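Local coordinates for N5-Carboxyaminoimidazole ribonucleotide synthetase (Staphylococcus aureus subsp. aureus, PDB 3ORQ), which catalyses the ATP-dependent carboxylation of 5-aminoimidazole ribonucleotide with bicarbonate to give N5-carboxyaminoimidazole ribonucleotide, at residues A[200-211]-A[297-307]. Residues are numbered along the deposited sequence; the frame is centred on the assembly and turned at random.
Sequences TRGNNNQITFFP and AVTGQSLPNSI
Ile-307 pushes its CD1 methyl over the middle of the Phe-210 ring, a CH-pi contact 3.5 Å from the centroid, and the same methyl presses on Thr-208 CG2 at a tight 3.3 Å. With CG of Leu-303 anti to its own carbonyl carbon (chi1 -68°), CD1 lies against the hairpin backbone, 3.5 Å from Gly-202 N, and Thr-200 CG2 touches both Leu-303 CD1 and Ala-297 CB. Polar side chains tie the two backbones together. Thr-208 OG1 donates to Pro-304 O nearly head-on to the carbonyl (2.8 Å). The extended Gln-206 uses both ends of its amide: OE1 takes the N-H of Leu-303 in an almost straight bond (2.9 Å), from above the carbonyl plane, while NE2 returns to Asn-203 O. Asn-203 ND2 meets Gly-300 O at 2.9 Å, where a Schellman motif ends helix 290-298. Contact is looser along the partly exposed Phe-209 side, where two waters bridge the backbones, one from Phe-209 N to Asn-305 O, the other from Phe-209 O to Ile-307 N. The hairpin turn between antiparallel strands 191-201 and 207-218 is thus packed against the C-terminal end of helix 290-298 and the extended chain after it, in the ATP-grasp fold.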
loop_
_atom_site.group_PDB
_atom_site.type_symbol
_atom_site.label_atom_id
_atom_site.label_comp_id
_atom_site.label_asym_id
_atom_site.label_seq_id
_atom_site.Cartn_x
_atom_site.Cartn_y
_atom_site.Cartn_z
ATOM N N THR A 200 -9.531 -3.341 -15.971
ATOM C CA THR A 200 -10.255 -4.080 -14.939
ATOM C C THR A 200 -11.708 -4.143 -15.325
ATOM O O THR A 200 -12.311 -3.135 -15.692
ATOM C CB THR A 200 -10.131 -3.442 -13.514
ATOM O OG1 THR A 200 -8.745 -3.304 -13.143
ATOM C CG2 THR A 200 -10.810 -4.384 -12.478
ATOM N N ARG A 201 -12.289 -5.317 -15.205
ATOM C CA ARG A 201 -13.705 -5.492 -15.557
ATOM C C ARG A 201 -14.404 -6.008 -14.333
ATOM O O ARG A 201 -13.869 -6.876 -13.644
ATOM C CB ARG A 201 -13.853 -6.501 -16.696
ATOM C CG ARG A 201 -14.403 -5.868 -17.960
ATOM C CD ARG A 201 -14.795 -6.947 -18.984
ATOM N NE ARG A 201 -16.219 -6.920 -19.198
ATOM C CZ ARG A 201 -17.076 -7.872 -18.868
ATOM N NH1 ARG A 201 -16.673 -9.010 -18.301
ATOM N NH2 ARG A 201 -18.370 -7.663 -19.117
ATOM N N GLY A 202 -15.564 -5.470 -14.027
ATOM C CA GLY A 202 -16.232 -5.880 -12.801
ATOM C C GLY A 202 -17.705 -6.155 -13.026
ATOM O O GLY A 202 -18.159 -6.402 -14.144
ATOM N N ASN A 203 -18.445 -6.108 -11.944
ATOM C CA ASN A 203 -19.872 -6.332 -11.926
ATOM C C ASN A 203 -20.666 -5.536 -12.949
ATOM O O ASN A 203 -20.336 -4.402 -13.271
ATOM C CB ASN A 203 -20.374 -5.950 -10.535
ATOM C CG ASN A 203 -21.141 -7.041 -9.901
ATOM O OD1 ASN A 203 -21.536 -8.002 -10.573
ATOM N ND2 ASN A 203 -21.353 -6.936 -8.584
ATOM N N ASN A 204 -21.743 -6.134 -13.437
ATOM C CA ASN A 204 -22.647 -5.484 -14.381
ATOM C C ASN A 204 -21.925 -4.738 -15.510
ATOM O O ASN A 204 -22.201 -3.544 -15.776
ATOM C CB ASN A 204 -23.600 -4.550 -13.632
ATOM C CG ASN A 204 -24.832 -4.173 -14.461
ATOM O OD1 ASN A 204 -25.349 -4.968 -15.261
ATOM N ND2 ASN A 204 -25.313 -2.952 -14.262
ATOM N N ASN A 205 -20.979 -5.425 -16.140
ATOM C CA ASN A 205 -20.267 -4.887 -17.296
ATOM C C ASN A 205 -19.356 -3.673 -17.052
ATOM O O ASN A 205 -18.886 -3.055 -18.007
ATOM C CB ASN A 205 -21.268 -4.554 -18.442
ATOM C CG ASN A 205 -20.628 -4.651 -19.838
ATOM O OD1 ASN A 205 -19.778 -5.527 -20.101
ATOM N ND2 ASN A 205 -21.015 -3.726 -20.734
ATOM N N GLN A 206 -19.117 -3.298 -15.801
ATOM C CA GLN A 206 -18.202 -2.213 -15.555
ATOM C C GLN A 206 -16.775 -2.499 -16.082
ATOM O O GLN A 206 -16.293 -3.634 -16.018
ATOM C CB GLN A 206 -18.107 -1.979 -14.089
ATOM C CG GLN A 206 -19.317 -1.411 -13.464
ATOM C CD GLN A 206 -19.057 -1.237 -11.962
ATOM O OE1 GLN A 206 -18.615 -0.174 -11.518
ATOM N NE2 GLN A 206 -19.276 -2.303 -11.197
ATOM N N ILE A 207 -16.116 -1.464 -16.585
ATOM C CA ILE A 207 -14.753 -1.565 -17.091
ATOM C C ILE A 207 -13.956 -0.268 -16.857
ATOM O O ILE A 207 -14.524 0.806 -16.884
ATOM C CB ILE A 207 -14.718 -2.003 -18.566
ATOM C CG1 ILE A 207 -13.277 -2.197 -19.022
ATOM C CG2 ILE A 207 -15.449 -0.991 -19.477
ATOM C CD1 ILE A 207 -13.138 -2.919 -20.395
ATOM N N THR A 208 -12.651 -0.391 -16.606
ATOM C CA THR A 208 -11.764 0.741 -16.350
ATOM C C THR A 208 -10.403 0.462 -16.956
ATOM O O THR A 208 -9.949 -0.664 -16.978
ATOM C CB THR A 208 -11.550 0.949 -14.844
ATOM O OG1 THR A 208 -12.779 0.666 -14.183
ATOM C CG2 THR A 208 -11.158 2.418 -14.525
ATOM N N PHE A 209 -9.767 1.516 -17.462
ATOM C CA PHE A 209 -8.498 1.416 -18.135
ATOM C C PHE A 209 -7.455 2.246 -17.394
ATOM O O PHE A 209 -7.692 3.421 -17.110
ATOM C CB PHE A 209 -8.612 1.944 -19.580
ATOM C CG PHE A 209 -9.511 1.140 -20.460
ATOM C CD1 PHE A 209 -10.858 1.470 -20.582
ATOM C CD2 PHE A 209 -9.000 0.073 -21.215
ATOM C CE1 PHE A 209 -11.710 0.739 -21.451
ATOM C CE2 PHE A 209 -9.844 -0.682 -22.074
ATOM C CZ PHE A 209 -11.199 -0.331 -22.191
ATOM N N PHE A 210 -6.314 1.641 -17.102
ATOM C CA PHE A 210 -5.159 2.352 -16.604
ATOM C C PHE A 210 -4.472 3.078 -17.762
ATOM O O PHE A 210 -4.723 2.768 -18.924
ATOM C CB PHE A 210 -4.186 1.328 -15.936
ATOM C CG PHE A 210 -4.685 0.849 -14.589
ATOM C CD1 PHE A 210 -5.716 -0.085 -14.518
ATOM C CD2 PHE A 210 -4.181 1.390 -13.392
ATOM C CE1 PHE A 210 -6.225 -0.491 -13.265
ATOM C CE2 PHE A 210 -4.705 0.997 -12.133
ATOM C CZ PHE A 210 -5.710 0.063 -12.069
ATOM N N PRO A 211 -3.622 4.071 -17.451
ATOM C CA PRO A 211 -2.827 4.740 -18.502
ATOM C C PRO A 211 -1.999 3.738 -19.321
ATOM O O PRO A 211 -1.419 2.804 -18.772
ATOM C CB PRO A 211 -1.874 5.657 -17.701
ATOM C CG PRO A 211 -2.312 5.533 -16.179
ATOM C CD PRO A 211 -3.640 4.834 -16.173
ATOM N N ALA A 297 -13.167 -5.434 -8.125
ATOM C CA ALA A 297 -13.833 -6.186 -9.195
ATOM C C ALA A 297 -14.327 -7.537 -8.718
ATOM O O ALA A 297 -15.497 -7.883 -8.770
ATOM C CB ALA A 297 -12.855 -6.377 -10.341
ATOM N N VAL A 298 -13.389 -8.287 -8.194
ATOM C CA VAL A 298 -13.611 -9.663 -7.811
ATOM C C VAL A 298 -14.598 -9.764 -6.651
ATOM O O VAL A 298 -15.339 -10.765 -6.548
ATOM C CB VAL A 298 -12.193 -10.240 -7.565
ATOM C CG1 VAL A 298 -11.944 -10.795 -6.178
ATOM C CG2 VAL A 298 -11.725 -11.033 -8.760
ATOM N N THR A 299 -14.629 -8.746 -5.771
ATOM C CA THR A 299 -15.577 -8.760 -4.643
ATOM C C THR A 299 -16.897 -8.115 -5.065
ATOM O O THR A 299 -17.822 -7.967 -4.246
ATOM C CB THR A 299 -15.021 -8.033 -3.378
ATOM O OG1 THR A 299 -14.693 -6.657 -3.706
ATOM C CG2 THR A 299 -13.740 -8.761 -2.834
ATOM N N GLY A 300 -16.982 -7.741 -6.344
ATOM C CA GLY A 300 -18.256 -7.295 -6.942
ATOM C C GLY A 300 -18.624 -5.842 -6.605
ATOM O O GLY A 300 -19.789 -5.493 -6.687
ATOM N N GLN A 301 -17.630 -5.014 -6.232
ATOM C CA GLN A 301 -17.867 -3.595 -5.930
ATOM C C GLN A 301 -17.892 -2.765 -7.211
ATOM O O GLN A 301 -17.468 -3.226 -8.260
ATOM C CB GLN A 301 -16.766 -3.035 -5.020
ATOM C CG GLN A 301 -16.378 -3.925 -3.770
ATOM C CD GLN A 301 -17.496 -4.078 -2.840
ATOM O OE1 GLN A 301 -17.940 -3.109 -2.227
ATOM N NE2 GLN A 301 -18.008 -5.294 -2.728
ATOM N N SER A 302 -18.362 -1.537 -7.122
ATOM C CA SER A 302 -18.200 -0.585 -8.235
ATOM C C SER A 302 -16.741 -0.236 -8.447
ATOM O O SER A 302 -15.959 -0.187 -7.459
ATOM C CB SER A 302 -18.994 0.702 -8.023
ATOM O OG SER A 302 -20.374 0.380 -7.911
ATOM N N LEU A 303 -16.385 -0.014 -9.730
ATOM C CA LEU A 303 -15.017 0.313 -10.124
ATOM C C LEU A 303 -15.015 1.787 -10.392
ATOM O O LEU A 303 -16.019 2.323 -10.782
ATOM C CB LEU A 303 -14.622 -0.405 -11.444
ATOM C CG LEU A 303 -14.509 -1.931 -11.306
ATOM C CD1 LEU A 303 -14.163 -2.634 -12.606
ATOM C CD2 LEU A 303 -13.436 -2.224 -10.276
ATOM N N PRO A 304 -13.871 2.472 -10.187
ATOM C CA PRO A 304 -13.850 3.880 -10.593
ATOM C C PRO A 304 -13.998 3.942 -12.108
ATOM O O PRO A 304 -13.523 3.038 -12.790
ATOM C CB PRO A 304 -12.478 4.333 -10.182
ATOM C CG PRO A 304 -11.648 3.011 -10.183
ATOM C CD PRO A 304 -12.598 2.025 -9.616
ATOM N N ASN A 305 -14.638 4.985 -12.621
ATOM C CA ASN A 305 -14.842 5.127 -14.056
ATOM C C ASN A 305 -13.569 5.443 -14.789
ATOM O O ASN A 305 -13.412 5.041 -15.935
ATOM C CB ASN A 305 -15.903 6.200 -14.347
ATOM C CG ASN A 305 -17.301 5.773 -13.876
ATOM O OD1 ASN A 305 -18.045 6.565 -13.295
ATOM N ND2 ASN A 305 -17.640 4.488 -14.093
ATOM N N SER A 306 -12.655 6.162 -14.142
ATOM C CA SER A 306 -11.361 6.399 -14.767
ATOM C C SER A 306 -10.242 6.281 -13.762
ATOM O O SER A 306 -10.470 6.340 -12.562
ATOM C CB SER A 306 -11.319 7.770 -15.480
ATOM O OG SER A 306 -11.240 8.794 -14.512
ATOM N N ILE A 307 -9.028 6.096 -14.261
ATOM C CA ILE A 307 -7.854 6.090 -13.412
ATOM C C ILE A 307 -6.974 7.301 -13.712
ATOM O O ILE A 307 -6.774 7.654 -14.880
ATOM C CB ILE A 307 -7.085 4.768 -13.548
ATOM C CG1 ILE A 307 -7.930 3.651 -12.916
ATOM C CG2 ILE A 307 -5.769 4.837 -12.764
ATOM C CD1 ILE A 307 -7.970 2.490 -13.771
HETATM O O HOH W 1 -17.222 -5.722 -9.492
HETATM O O HOH W 2 -11.282 4.076 -17.992
HETATM O O HOH W 3 -9.008 5.677 -17.380
#